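Local coordinates for protein cellulose hydrolase (Bacillus licheniformis, PDB 4YZT) that hydrolyses internal beta-1,4-glucosidic bonds of cellulose, as a family 5 endo-beta-1,4-glucanase built of three modules, at residues T238-A243 with W284-T289; N278-K283 with K340-F345; D320-E325 with A422-D427. One frame throughout, in Å; residues are numbered along the deposited sequence.

In the fold
All three contacts gather round the same flank of the catalytic barrel. Interaction 1 is the buried one: within the barrel, a loop lies on helix 280-296 mainly through aromatic and apolar groups. Interaction 2 uses the start of that same helix but lies at the surface, where it meets strand 338-347 of the X2 module through a salt bridge, waters and a lysine chain over a histidine. Interaction 3, partly buried, brings helix 321-330 against strand 424-431, the neighbour of 338-347 in one sheet, and its cross-contacts are mostly aliphatic. Trp284 and Lys280 tie them together: Trp284 packs on Ala342 and Val322, and Lys280 pairs with Asp427.

Interaction 1: residues T238-A243 with W284-T289; sequences TTWGSA and WLYHDT
Trp240, in the loop before helix 243-261, lays its indole against Leu285, Tyr286 and Thr289 on helix 280-296, between the seventh and eighth TIM-barrel strands. Its CG stands opposite the backbone N (chi1 -177°), which carries the indole onto the helix. The aromatic part is a T-shaped (edge-to-face) pair. CD2 of Tyr286 comes down over the middle of the indole, 3.7 Å from CD2 of Trp240, with the ring planes at 79°. Tyr230 meets both rings, while Tyr286 OH bonds to Ser226 O.

In the apolar part, CZ3 of Trp240 lies 4.0 Å from CG of Leu285, and CG2 of Thr289 sits at the ring edge, 4.0 Å from CH2 of Trp240. Replacing the tryptophan by an alanine would probably leave the Tyr286 edge without its aromatic face and open a gap beside Leu285 and Thr289. Next along, CA of Gly241 packs 3.9 Å from CD2 of Leu285, where any side chain would strike that methyl; the backbone angles alone call for glycine.

Trp240 N bonds to Ser282 OG on the same helix; Leu285 O accepts from Thr289 OG1 at 2.6 Å and from Thr289 N at 3.0 Å, on opposite faces of its carbonyl plane.

Interaction 2: residues N278-K283 with K340-F345; sequences NEKHSK and KPADLF
His281 and Lys280, in the first turn of helix 280-296, meet Lys340, Ala342 and Asp343 where strand 338-347 passes the helix start. The tight part is the aliphatic chain of Lys340 across one face of the His281 imidazole. Its CD stands 3.7 Å from the ring centroid, 22° off the normal, a CH-pi contact displaced toward the rim, and is 3.5 Å from NE2 of His281. The extended chain of Lys340 crosses the ring, with CG and CD over the face and CB just beyond the ND1-CE1 edge. ND1 of His281 is bonded to Ile339 O, which fixes the rotation of the imidazole. Beside this pair, CB of Ala342 packs 3.9 Å from CB of Lys280, near His281 N.

Toward solvent the contact becomes polar and wetter. One water joins NE2 of His281 to NZ of Lys340, 2.9 Å from each, and a second bridges Lys280 N and Asp343 OD2. The Lys280 chain, straight beyond CG, crosses Asp343 at about a right angle and brings NZ to 3.2 Å from OD1 of Asp343, on the syn side but out of the carboxylate plane. This salt bridge is shared, since Lys280 NZ also pairs with Asp427 OD2; the lysine charge probably eases the closeness of the two acids.

The helix start itself is capped by Glu279, whose OE1 accepts from Ser282 N at 2.9 Å and from Ser282 OG at 2.8 Å, one on each face of the carboxylate plane. That capped first turn, the N-terminal end of a TIM-barrel helix, is set against a strand of the X2 carbohydrate-binding module: a domain interface.

Interaction 3: residues D320-E325 with A422-D427; sequences DPVVKE and ASQVMD
Val322, on the helix that follows the eighth barrel strand, points toward the X2 strand and meets Val425 and the end of Gln424, making a helix-on-strand junction between the TIM barrel and the beta-sheet domain. The two methyls of Val322 divide the work. CG2 meets CG2 of Val425 at 3.8 Å, the valines slanting across each other, and CG1 faces the other way along the strand, 3.7 Å from NE2 of Gln424 and 3.9 Å from Ser423 O.

Gln424 starts out pointing away from the helix. A bend at chi2 (-83°) brings its amide back, so that the side chain crosses Val322 at about a right angle. Its OE1 is bonded to Ile339 N on the neighbouring strand, which fixes the amide and leaves NE2 as the end beside the valine. Trp284 of helix 280-296 packs against both Val322 and Gln424. The junction has a polar cost: Val425 N is buried here with no partner in the model.

One helix turn on, CB of Glu325 lies 3.8 Å from CB of Ala422. From there the glutamate chain bends at chi2 (-61°) and its carboxylate leads away from the strand; there OE2 of Glu325 meets NZ of Lys324 at 2.6 Å in a salt bridge made from above the carboxylate plane.

At the start of the helix Asp320 is the N-cap. Its OD2 binds Trp284 NE1 and Lys283 NZ, while its OD1 accepts from Val323 N at 3.2 Å along a nearly straight bond (168°) reaching it from above the carboxylate plane.

Interaction 1: residues T238-A243 with W284-T289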
ATOM      1  N   THR A 238       0.454  -3.350  15.100  1.00 10.62           N
ATOM      2  CA  THR A 238      -0.757  -2.681  14.665  1.00 10.53           C
ATOM      3  C   THR A 238      -0.669  -1.160  14.649  1.00 12.90           C
ATOM      4  O   THR A 238      -1.608  -0.498  14.216  1.00 13.51           O
ATOM      5  CB  THR A 238      -1.938  -3.063  15.575  1.00 11.09           C
ATOM      6  OG1 THR A 238      -1.650  -2.660  16.921  1.00 13.61           O
ATOM      7  CG2 THR A 238      -2.189  -4.573  15.550  1.00 11.22           C
ATOM      8  N   THR A 239       0.427  -0.591  15.153  1.00 12.51           N
ATOM      9  CA  THR A 239       0.582   0.866  15.102  1.00 12.10           C
ATOM     10  C   THR A 239       1.962   1.271  14.611  1.00 11.54           C
ATOM     11  O   THR A 239       2.895   0.468  14.631  1.00 10.76           O
ATOM     12  CB  THR A 239       0.354   1.530  16.478  1.00 12.65           C
ATOM     13  OG1 THR A 239       1.312   1.024  17.414  1.00 13.75           O
ATOM     14  CG2 THR A 239      -1.056   1.251  16.976  1.00 13.87           C
ATOM     15  N   TRP A 240       2.081   2.529  14.201  1.00 11.66           N
ATOM     16  CA  TRP A 240       3.358   3.084  13.739  1.00 11.09           C
ATOM     17  C   TRP A 240       3.436   4.561  14.096  1.00 12.92           C
ATOM     18  O   TRP A 240       2.415   5.260  14.058  1.00 10.64           O
ATOM     19  CB  TRP A 240       3.514   2.903  12.219  1.00  9.57           C
ATOM     20  CG  TRP A 240       4.836   3.392  11.661  1.00 11.12           C
ATOM     21  CD1 TRP A 240       5.967   2.654  11.464  1.00 10.98           C
ATOM     22  CD2 TRP A 240       5.149   4.725  11.224  1.00 11.31           C
ATOM     23  NE1 TRP A 240       6.969   3.446  10.947  1.00 12.08           N
ATOM     24  CE2 TRP A 240       6.491   4.716  10.772  1.00 11.02           C
ATOM     25  CE3 TRP A 240       4.422   5.921  11.160  1.00  9.69           C
ATOM     26  CZ2 TRP A 240       7.132   5.864  10.268  1.00 12.86           C
ATOM     27  CZ3 TRP A 240       5.066   7.071  10.668  1.00 11.89           C
ATOM     28  CH2 TRP A 240       6.408   7.028  10.230  1.00 12.03           C
ATOM     29  N   GLY A 241       4.637   5.037  14.428  1.00 12.70           N
ATOM     30  CA  GLY A 241       4.858   6.458  14.643  1.00 14.18           C
ATOM     31  C   GLY A 241       5.712   6.911  15.816  1.00 14.41           C
ATOM     32  O   GLY A 241       5.647   8.078  16.200  1.00 14.76           O
ATOM     33  N   SER A 242       6.517   6.019  16.392  1.00 12.44           N
ATOM     34  CA  SER A 242       7.439   6.448  17.438  1.00 12.72           C
ATOM     35  C   SER A 242       8.484   7.405  16.847  1.00 12.81           C
ATOM     36  O   SER A 242       8.656   7.477  15.628  1.00 12.28           O
ATOM     37  CB  SER A 242       8.138   5.254  18.087  1.00 12.92           C
ATOM     38  OG  SER A 242       9.057   4.681  17.168  1.00 12.52           O
ATOM     39  N   ALA A 243       9.163   8.150  17.708  1.00 15.27           N
ATOM     40  CA  ALA A 243      10.206   9.058  17.251  1.00 18.49           C
ATOM     41  C   ALA A 243      11.301   8.276  16.524  1.00 18.34           C
ATOM     42  O   ALA A 243      11.816   8.720  15.495  1.00 15.73           O
ATOM     43  CB  ALA A 243      10.779   9.844  18.417  1.00 17.70           C
ATOM     44  N   TRP A 284      -2.580   7.183   8.480  1.00 10.49           N
ATOM     45  CA  TRP A 284      -2.519   8.558   7.989  1.00 10.80           C
ATOM     46  C   TRP A 284      -1.134   9.150   8.239  1.00 10.79           C
ATOM     47  O   TRP A 284      -0.522   9.733   7.339  1.00 12.07           O
ATOM     48  CB  TRP A 284      -3.608   9.418   8.645  1.00 11.35           C
ATOM     49  CG  TRP A 284      -5.015   8.986   8.281  1.00 12.84           C
ATOM     50  CD1 TRP A 284      -5.369   8.031   7.373  1.00 10.77           C
ATOM     51  CD2 TRP A 284      -6.242   9.497   8.827  1.00 12.04           C
ATOM     52  NE1 TRP A 284      -6.739   7.918   7.316  1.00 11.86           N
ATOM     53  CE2 TRP A 284      -7.300   8.799   8.204  1.00 12.23           C
ATOM     54  CE3 TRP A 284      -6.550  10.476   9.781  1.00 12.98           C
ATOM     55  CZ2 TRP A 284      -8.647   9.052   8.500  1.00 13.46           C
ATOM     56  CZ3 TRP A 284      -7.901  10.723  10.083  1.00 15.96           C
ATOM     57  CH2 TRP A 284      -8.924  10.012   9.447  1.00 14.26           C
ATOM     58  N   LEU A 285      -0.637   8.984   9.462  1.00 10.32           N
ATOM     59  CA  LEU A 285       0.707   9.445   9.823  1.00 13.90           C
ATOM     60  C   LEU A 285       1.813   8.816   8.953  1.00 13.26           C
ATOM     61  O   LEU A 285       2.764   9.487   8.560  1.00 13.07           O
ATOM     62  CB  LEU A 285       0.977   9.150  11.301  1.00 14.61           C
ATOM     63  CG  LEU A 285       2.301   9.673  11.870  1.00 13.84           C
ATOM     64  CD1 LEU A 285       2.343  11.208  11.778  1.00 12.11           C
ATOM     65  CD2 LEU A 285       2.476   9.225  13.303  1.00 12.63           C
ATOM     66  N   TYR A 286       1.701   7.522   8.690  1.00 11.47           N
ATOM     67  CA  TYR A 286       2.674   6.823   7.855  1.00 11.62           C
ATOM     68  C   TYR A 286       2.705   7.414   6.443  1.00 12.37           C
ATOM     69  O   TYR A 286       3.774   7.736   5.903  1.00 11.68           O
ATOM     70  CB  TYR A 286       2.353   5.323   7.806  1.00 12.42           C
ATOM     71  CG  TYR A 286       3.368   4.510   7.030  1.00 13.77           C
ATOM     72  CD1 TYR A 286       3.233   4.316   5.661  1.00 14.69           C
ATOM     73  CD2 TYR A 286       4.479   3.955   7.663  1.00 10.94           C
ATOM     74  CE1 TYR A 286       4.168   3.586   4.946  1.00 10.14           C
ATOM     75  CE2 TYR A 286       5.401   3.220   6.952  1.00  8.99           C
ATOM     76  CZ  TYR A 286       5.248   3.049   5.602  1.00 10.63           C
ATOM     77  OH  TYR A 286       6.177   2.319   4.888  1.00 11.11           O
ATOM     78  N   HIS A 287       1.533   7.581   5.841  1.00 11.09           N
ATOM     79  CA  HIS A 287       1.500   8.077   4.471  1.00 11.71           C
ATOM     80  C   HIS A 287       1.981   9.529   4.388  1.00 12.00           C
ATOM     81  O   HIS A 287       2.785   9.867   3.515  1.00 13.02           O
ATOM     82  CB  HIS A 287       0.100   7.926   3.882  1.00  8.90           C
ATOM     83  CG  HIS A 287      -0.214   6.528   3.443  1.00 10.27           C
ATOM     84  ND1 HIS A 287      -0.617   5.544   4.320  1.00  9.67           N
ATOM     85  CD2 HIS A 287      -0.170   5.945   2.218  1.00 11.72           C
ATOM     86  CE1 HIS A 287      -0.817   4.417   3.657  1.00 13.41           C
ATOM     87  NE2 HIS A 287      -0.550   4.631   2.380  1.00 15.29           N
ATOM     88  N   ASP A 288       1.524  10.387   5.295  1.00  9.51           N
ATOM     89  CA  ASP A 288       1.966  11.776   5.273  1.00 12.14           C
ATOM     90  C   ASP A 288       3.471  11.886   5.477  1.00 14.39           C
ATOM     91  O   ASP A 288       4.145  12.653   4.795  1.00 12.25           O
ATOM     92  CB  ASP A 288       1.256  12.611   6.342  1.00 13.96           C
ATOM     93  CG  ASP A 288       1.736  14.049   6.352  1.00 17.65           C
ATOM     94  OD1 ASP A 288       1.355  14.820   5.440  1.00 20.05           O
ATOM     95  OD2 ASP A 288       2.515  14.409   7.259  1.00 17.02           O
ATOM     96  N   THR A 289       3.992  11.101   6.414  1.00 14.48           N
ATOM     97  CA  THR A 289       5.409  11.168   6.741  1.00 14.75           C
ATOM     98  C   THR A 289       6.245  10.676   5.571  1.00 14.55           C
ATOM     99  O   THR A 289       7.196  11.351   5.162  1.00 15.82           O
ATOM    100  CB  THR A 289       5.749  10.337   7.995  1.00 13.90           C
ATOM    101  OG1 THR A 289       4.972  10.813   9.103  1.00 15.36           O
ATOM    102  CG2 THR A 289       7.229  10.449   8.339  1.00 14.90           C
TER

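Interaction 2: residues N278-K283 with K340-F345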
ATOM      1  N   ASN A 278      -4.790  -1.393   9.332  1.00 16.74           N
ATOM      2  CA  ASN A 278      -6.104  -0.740   9.356  1.00 19.79           C
ATOM      3  C   ASN A 278      -6.294   0.383  10.381  1.00 19.95           C
ATOM      4  O   ASN A 278      -7.283   1.105  10.315  1.00 20.17           O
ATOM      5  CB  ASN A 278      -7.214  -1.798   9.545  1.00 22.04           C
ATOM      6  CG  ASN A 278      -7.258  -2.394  10.953  1.00 26.32           C
ATOM      7  OD1 ASN A 278      -6.284  -2.361  11.705  1.00 29.50           O
ATOM      8  ND2 ASN A 278      -8.400  -2.979  11.300  1.00 29.92           N
ATOM      9  N   GLU A 279      -5.368   0.553  11.317  1.00 16.45           N
ATOM     10  CA  GLU A 279      -5.535   1.617  12.300  1.00 18.77           C
ATOM     11  C   GLU A 279      -5.355   2.959  11.595  1.00 18.08           C
ATOM     12  O   GLU A 279      -4.323   3.207  10.967  1.00 16.88           O
ATOM     13  CB  GLU A 279      -4.557   1.457  13.474  1.00 21.54           C
ATOM     14  CG  GLU A 279      -5.044   2.094  14.783  1.00 26.33           C
ATOM     15  CD  GLU A 279      -4.176   3.270  15.239  1.00 27.74           C
ATOM     16  OE1 GLU A 279      -3.351   3.748  14.439  1.00 25.05           O
ATOM     17  OE2 GLU A 279      -4.313   3.703  16.407  1.00 30.64           O
ATOM     18  N   LYS A 280      -6.389   3.794  11.672  1.00 22.12           N
ATOM     19  CA  LYS A 280      -6.454   5.070  10.966  1.00 21.70           C
ATOM     20  C   LYS A 280      -5.318   6.028  11.236  1.00 16.07           C
ATOM     21  O   LYS A 280      -4.696   6.521  10.310  1.00 15.53           O
ATOM     22  CB  LYS A 280      -7.744   5.797  11.320  1.00 23.98           C
ATOM     23  CG  LYS A 280      -8.730   5.876  10.200  1.00 28.50           C
ATOM     24  CD  LYS A 280     -10.033   6.512  10.684  1.00 26.66           C
ATOM     25  CE  LYS A 280     -11.177   6.013   9.865  1.00 26.39           C
ATOM     26  NZ  LYS A 280     -12.477   6.342  10.513  1.00 26.22           N
ATOM     27  N   HIS A 281      -5.110   6.342  12.510  1.00 15.56           N
ATOM     28  CA  HIS A 281      -4.114   7.340  12.876  1.00 14.44           C
ATOM     29  C   HIS A 281      -2.735   6.944  12.361  1.00 13.18           C
ATOM     30  O   HIS A 281      -2.036   7.739  11.751  1.00 12.86           O
ATOM     31  CB  HIS A 281      -4.058   7.540  14.386  1.00 17.31           C
ATOM     32  CG  HIS A 281      -2.929   8.420  14.812  1.00 17.49           C
ATOM     33  ND1 HIS A 281      -3.027   9.794  14.829  1.00 18.97           N
ATOM     34  CD2 HIS A 281      -1.657   8.126  15.178  1.00 18.31           C
ATOM     35  CE1 HIS A 281      -1.874  10.309  15.218  1.00 18.98           C
ATOM     36  NE2 HIS A 281      -1.023   9.319  15.428  1.00 17.94           N
ATOM     37  N   SER A 282      -2.340   5.704  12.613  1.00 12.09           N
ATOM     38  CA  SER A 282      -1.037   5.244  12.147  1.00 13.12           C
ATOM     39  C   SER A 282      -0.960   5.304  10.634  1.00 10.50           C
ATOM     40  O   SER A 282       0.033   5.761  10.077  1.00  9.95           O
ATOM     41  CB  SER A 282      -0.757   3.829  12.629  1.00 11.72           C
ATOM     42  OG  SER A 282      -0.623   3.794  14.045  1.00 12.64           O
ATOM     43  N   LYS A 283      -2.006   4.836   9.965  1.00 11.13           N
ATOM     44  CA  LYS A 283      -2.000   4.816   8.506  1.00 12.60           C
ATOM     45  C   LYS A 283      -1.850   6.221   7.915  1.00 13.79           C
ATOM     46  O   LYS A 283      -1.082   6.432   6.973  1.00 13.30           O
ATOM     47  CB  LYS A 283      -3.274   4.160   7.979  1.00 14.38           C
ATOM     48  CG  LYS A 283      -3.256   3.918   6.475  1.00 16.06           C
ATOM     49  CD  LYS A 283      -4.678   3.888   5.913  1.00 19.95           C
ATOM     50  CE  LYS A 283      -5.473   2.690   6.377  1.00 22.11           C
ATOM     51  NZ  LYS A 283      -6.920   2.832   5.962  1.00 21.01           N
ATOM     52  N   LYS A 340      -5.138  13.098  16.708  1.00 18.14           N
ATOM     53  CA  LYS A 340      -5.114  11.890  17.541  1.00 17.15           C
ATOM     54  C   LYS A 340      -6.031  12.098  18.745  1.00 20.16           C
ATOM     55  O   LYS A 340      -5.799  12.999  19.552  1.00 21.42           O
ATOM     56  CB  LYS A 340      -3.689  11.572  18.007  1.00 18.83           C
ATOM     57  CG  LYS A 340      -3.475  10.141  18.469  1.00 22.33           C
ATOM     58  CD  LYS A 340      -2.004   9.855  18.763  1.00 24.49           C
ATOM     59  CE  LYS A 340      -1.794   8.389  19.143  1.00 27.21           C
ATOM     60  NZ  LYS A 340      -0.402   8.132  19.605  1.00 28.40           N
ATOM     61  N   PRO A 341      -7.069  11.257  18.888  1.00 21.41           N
ATOM     62  CA  PRO A 341      -7.352  10.072  18.077  1.00 20.96           C
ATOM     63  C   PRO A 341      -8.123  10.390  16.808  1.00 20.30           C
ATOM     64  O   PRO A 341      -8.781  11.425  16.734  1.00 23.27           O
ATOM     65  CB  PRO A 341      -8.206   9.211  19.021  1.00 23.15           C
ATOM     66  CG  PRO A 341      -8.977  10.221  19.815  1.00 25.15           C
ATOM     67  CD  PRO A 341      -8.056  11.427  19.974  1.00 25.61           C
ATOM     68  N   ALA A 342      -8.056   9.493  15.835  1.00 13.84           N
ATOM     69  CA  ALA A 342      -8.864   9.605  14.629  1.00 17.94           C
ATOM     70  C   ALA A 342     -10.176   8.851  14.796  1.00 19.72           C
ATOM     71  O   ALA A 342     -11.170   9.160  14.144  1.00 21.65           O
ATOM     72  CB  ALA A 342      -8.098   9.082  13.422  1.00 19.08           C
ATOM     73  N   ASP A 343     -10.157   7.834  15.652  1.00 17.89           N
ATOM     74  CA  ASP A 343     -11.363   7.097  16.018  1.00 19.53           C
ATOM     75  C   ASP A 343     -11.622   7.255  17.505  1.00 20.70           C
ATOM     76  O   ASP A 343     -10.807   6.838  18.331  1.00 21.40           O
ATOM     77  CB  ASP A 343     -11.227   5.617  15.669  1.00 23.86           C
ATOM     78  CG  ASP A 343     -11.606   5.309  14.232  1.00 27.03           C
ATOM     79  OD1 ASP A 343     -12.519   5.964  13.681  1.00 26.40           O
ATOM     80  OD2 ASP A 343     -10.992   4.389  13.652  1.00 30.86           O
ATOM     81  N   LEU A 344     -12.754   7.854  17.855  1.00 18.19           N
ATOM     82  CA  LEU A 344     -13.093   8.018  19.257  1.00 17.50           C
ATOM     83  C   LEU A 344     -14.134   6.974  19.677  1.00 17.03           C
ATOM     84  O   LEU A 344     -15.270   7.006  19.205  1.00 18.92           O
ATOM     85  CB  LEU A 344     -13.603   9.434  19.516  1.00 17.36           C
ATOM     86  CG  LEU A 344     -14.031   9.718  20.953  1.00 22.87           C
ATOM     87  CD1 LEU A 344     -12.832   9.495  21.866  1.00 25.73           C
ATOM     88  CD2 LEU A 344     -14.564  11.136  21.078  1.00 24.16           C
ATOM     89  N   PHE A 345     -13.729   6.052  20.553  1.00 15.55           N
ATOM     90  CA  PHE A 345     -14.603   4.991  21.054  1.00 18.34           C
ATOM     91  C   PHE A 345     -15.241   5.369  22.394  1.00 19.94           C
ATOM     92  O   PHE A 345     -14.543   5.665  23.362  1.00 20.56           O
ATOM     93  CB  PHE A 345     -13.827   3.677  21.218  1.00 18.73           C
ATOM     94  CG  PHE A 345     -13.408   3.041  19.921  1.00 18.08           C
ATOM     95  CD1 PHE A 345     -14.235   2.124  19.281  1.00 19.94           C
ATOM     96  CD2 PHE A 345     -12.187   3.348  19.344  1.00 17.75           C
ATOM     97  CE1 PHE A 345     -13.837   1.523  18.082  1.00 19.08           C
ATOM     98  CE2 PHE A 345     -11.793   2.756  18.150  1.00 16.46           C
ATOM     99  CZ  PHE A 345     -12.612   1.843  17.526  1.00 17.06           C
TER
HETATM  100  O   HOH W   1      -8.747   3.325  13.692  1.00 30.96           O
HETATM  101  O   HOH W   2       1.022   8.264  17.125  1.00 26.55           O

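Interaction 3: residues D320-E325 with A422-D427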
ATOM      1  N   ASP A 320     -10.742   4.887   1.927  1.00 15.39           N
ATOM      2  CA  ASP A 320     -10.277   5.814   2.958  1.00 14.49           C
ATOM      3  C   ASP A 320      -9.978   7.131   2.254  1.00 13.77           C
ATOM      4  O   ASP A 320      -8.890   7.315   1.719  1.00 11.18           O
ATOM      5  CB  ASP A 320      -9.031   5.266   3.671  1.00 17.17           C
ATOM      6  CG  ASP A 320      -8.540   6.169   4.800  1.00 18.77           C
ATOM      7  OD1 ASP A 320      -9.010   7.319   4.904  1.00 17.37           O
ATOM      8  OD2 ASP A 320      -7.674   5.722   5.582  1.00 17.93           O
ATOM      9  N   PRO A 321     -10.954   8.038   2.220  1.00 13.86           N
ATOM     10  CA  PRO A 321     -10.770   9.252   1.425  1.00 14.59           C
ATOM     11  C   PRO A 321      -9.724  10.182   2.024  1.00 15.65           C
ATOM     12  O   PRO A 321      -9.081  10.933   1.290  1.00 14.52           O
ATOM     13  CB  PRO A 321     -12.148   9.909   1.464  1.00 16.80           C
ATOM     14  CG  PRO A 321     -13.076   8.815   1.813  1.00 16.90           C
ATOM     15  CD  PRO A 321     -12.339   7.910   2.709  1.00 15.06           C
ATOM     16  N   VAL A 322      -9.584  10.149   3.344  1.00 13.88           N
ATOM     17  CA  VAL A 322      -8.629  11.018   4.021  1.00 13.58           C
ATOM     18  C   VAL A 322      -7.194  10.647   3.656  1.00 14.58           C
ATOM     19  O   VAL A 322      -6.392  11.528   3.332  1.00 14.92           O
ATOM     20  CB  VAL A 322      -8.804  10.967   5.550  1.00 12.84           C
ATOM     21  CG1 VAL A 322      -7.651  11.676   6.253  1.00 13.95           C
ATOM     22  CG2 VAL A 322     -10.157  11.560   5.943  1.00 14.05           C
ATOM     23  N   VAL A 323      -6.861   9.357   3.700  1.00 11.27           N
ATOM     24  CA  VAL A 323      -5.489   8.971   3.391  1.00 11.29           C
ATOM     25  C   VAL A 323      -5.180   9.324   1.920  1.00 11.96           C
ATOM     26  O   VAL A 323      -4.064   9.755   1.609  1.00 12.79           O
ATOM     27  CB  VAL A 323      -5.217   7.477   3.687  1.00 11.12           C
ATOM     28  CG1 VAL A 323      -5.802   6.564   2.597  1.00 11.46           C
ATOM     29  CG2 VAL A 323      -3.729   7.235   3.829  1.00 10.96           C
ATOM     30  N   LYS A 324      -6.165   9.186   1.037  1.00 12.44           N
ATOM     31  CA  LYS A 324      -5.999   9.600  -0.354  1.00 16.88           C
ATOM     32  C   LYS A 324      -5.699  11.097  -0.460  1.00 17.36           C
ATOM     33  O   LYS A 324      -4.794  11.509  -1.188  1.00 13.68           O
ATOM     34  CB  LYS A 324      -7.249   9.277  -1.186  1.00 17.82           C
ATOM     35  CG  LYS A 324      -7.142   9.706  -2.671  1.00 17.84           C
ATOM     36  CD  LYS A 324      -7.851  11.027  -2.973  1.00 23.44           C
ATOM     37  CE  LYS A 324      -9.356  10.882  -2.926  1.00 26.20           C
ATOM     38  NZ  LYS A 324     -10.061  12.117  -3.400  1.00 26.13           N
ATOM     39  N   GLU A 325      -6.464  11.910   0.260  1.00 14.36           N
ATOM     40  CA  GLU A 325      -6.256  13.349   0.200  1.00 14.86           C
ATOM     41  C   GLU A 325      -4.892  13.727   0.776  1.00 12.90           C
ATOM     42  O   GLU A 325      -4.242  14.652   0.281  1.00 13.24           O
ATOM     43  CB  GLU A 325      -7.368  14.106   0.936  1.00 14.24           C
ATOM     44  CG  GLU A 325      -8.777  13.913   0.368  1.00 16.97           C
ATOM     45  CD  GLU A 325      -8.951  14.377  -1.077  0.63 19.78           C
ATOM     46  OE1 GLU A 325      -8.050  15.044  -1.636  1.00 20.00           O
ATOM     47  OE2 GLU A 325     -10.025  14.085  -1.650  0.69 21.71           O
ATOM     48  N   ALA A 422      -4.918  18.493   3.773  1.00 18.51           N
ATOM     49  CA  ALA A 422      -6.140  17.702   3.865  1.00 18.52           C
ATOM     50  C   ALA A 422      -6.923  17.948   5.162  1.00 20.59           C
ATOM     51  O   ALA A 422      -6.349  18.268   6.200  1.00 20.17           O
ATOM     52  CB  ALA A 422      -5.797  16.226   3.730  1.00 20.05           C
ATOM     53  N   SER A 423      -8.244  17.802   5.096  1.00 17.09           N
ATOM     54  CA  SER A 423      -9.046  17.790   6.310  1.00 17.50           C
ATOM     55  C   SER A 423      -8.856  16.466   7.047  1.00 17.52           C
ATOM     56  O   SER A 423      -8.555  15.445   6.439  1.00 18.36           O
ATOM     57  CB  SER A 423     -10.529  17.993   5.998  1.00 18.32           C
ATOM     58  OG  SER A 423     -10.774  19.304   5.517  1.00 19.96           O
ATOM     59  N   GLN A 424      -9.033  16.502   8.358  1.00 16.69           N
ATOM     60  CA  GLN A 424      -9.009  15.295   9.171  1.00 15.89           C
ATOM     61  C   GLN A 424     -10.440  14.974   9.597  1.00 19.16           C
ATOM     62  O   GLN A 424     -11.209  15.877   9.939  1.00 19.17           O
ATOM     63  CB  GLN A 424      -8.105  15.493  10.384  1.00 16.45           C
ATOM     64  CG  GLN A 424      -6.625  15.584  10.046  1.00 16.18           C
ATOM     65  CD  GLN A 424      -6.000  14.216   9.885  1.00 15.84           C
ATOM     66  OE1 GLN A 424      -5.727  13.521  10.864  1.00 14.92           O
ATOM     67  NE2 GLN A 424      -5.803  13.807   8.647  1.00 15.81           N
ATOM     68  N   VAL A 425     -10.797  13.696   9.558  1.00 16.48           N
ATOM     69  CA  VAL A 425     -12.135  13.250   9.954  1.00 18.38           C
ATOM     70  C   VAL A 425     -12.096  12.287  11.146  1.00 17.11           C
ATOM     71  O   VAL A 425     -11.493  11.219  11.065  1.00 21.21           O
ATOM     72  CB  VAL A 425     -12.849  12.544   8.796  1.00 19.18           C
ATOM     73  CG1 VAL A 425     -14.218  12.033   9.248  1.00 21.28           C
ATOM     74  CG2 VAL A 425     -12.954  13.464   7.583  1.00 20.77           C
ATOM     75  N   MET A 426     -12.742  12.656  12.248  1.00 18.88           N
ATOM     76  CA  MET A 426     -12.782  11.805  13.435  1.00 18.20           C
ATOM     77  C   MET A 426     -14.128  11.090  13.569  1.00 20.02           C
ATOM     78  O   MET A 426     -15.171  11.739  13.653  1.00 21.82           O
ATOM     79  CB  MET A 426     -12.507  12.640  14.690  1.00 22.09           C
ATOM     80  CG  MET A 426     -12.364  11.836  15.975  1.00 22.44           C
ATOM     81  SD  MET A 426     -12.089  12.892  17.414  1.00 28.35           S
ATOM     82  CE  MET A 426     -13.729  13.526  17.681  1.00 19.86           C
ATOM     83  N   ASP A 427     -14.110   9.758  13.592  1.00 17.73           N
ATOM     84  CA  ASP A 427     -15.336   8.998  13.809  1.00 16.80           C
ATOM     85  C   ASP A 427     -15.649   8.952  15.297  1.00 17.53           C
ATOM     86  O   ASP A 427     -14.761   8.697  16.114  1.00 16.00           O
ATOM     87  CB  ASP A 427     -15.215   7.574  13.266  1.00 18.45           C
ATOM     88  CG  ASP A 427     -15.322   7.497  11.754  1.00 22.80           C
ATOM     89  OD1 ASP A 427     -15.404   8.542  11.078  1.00 24.59           O
ATOM     90  OD2 ASP A 427     -15.315   6.363  11.234  1.00 24.94           O
TER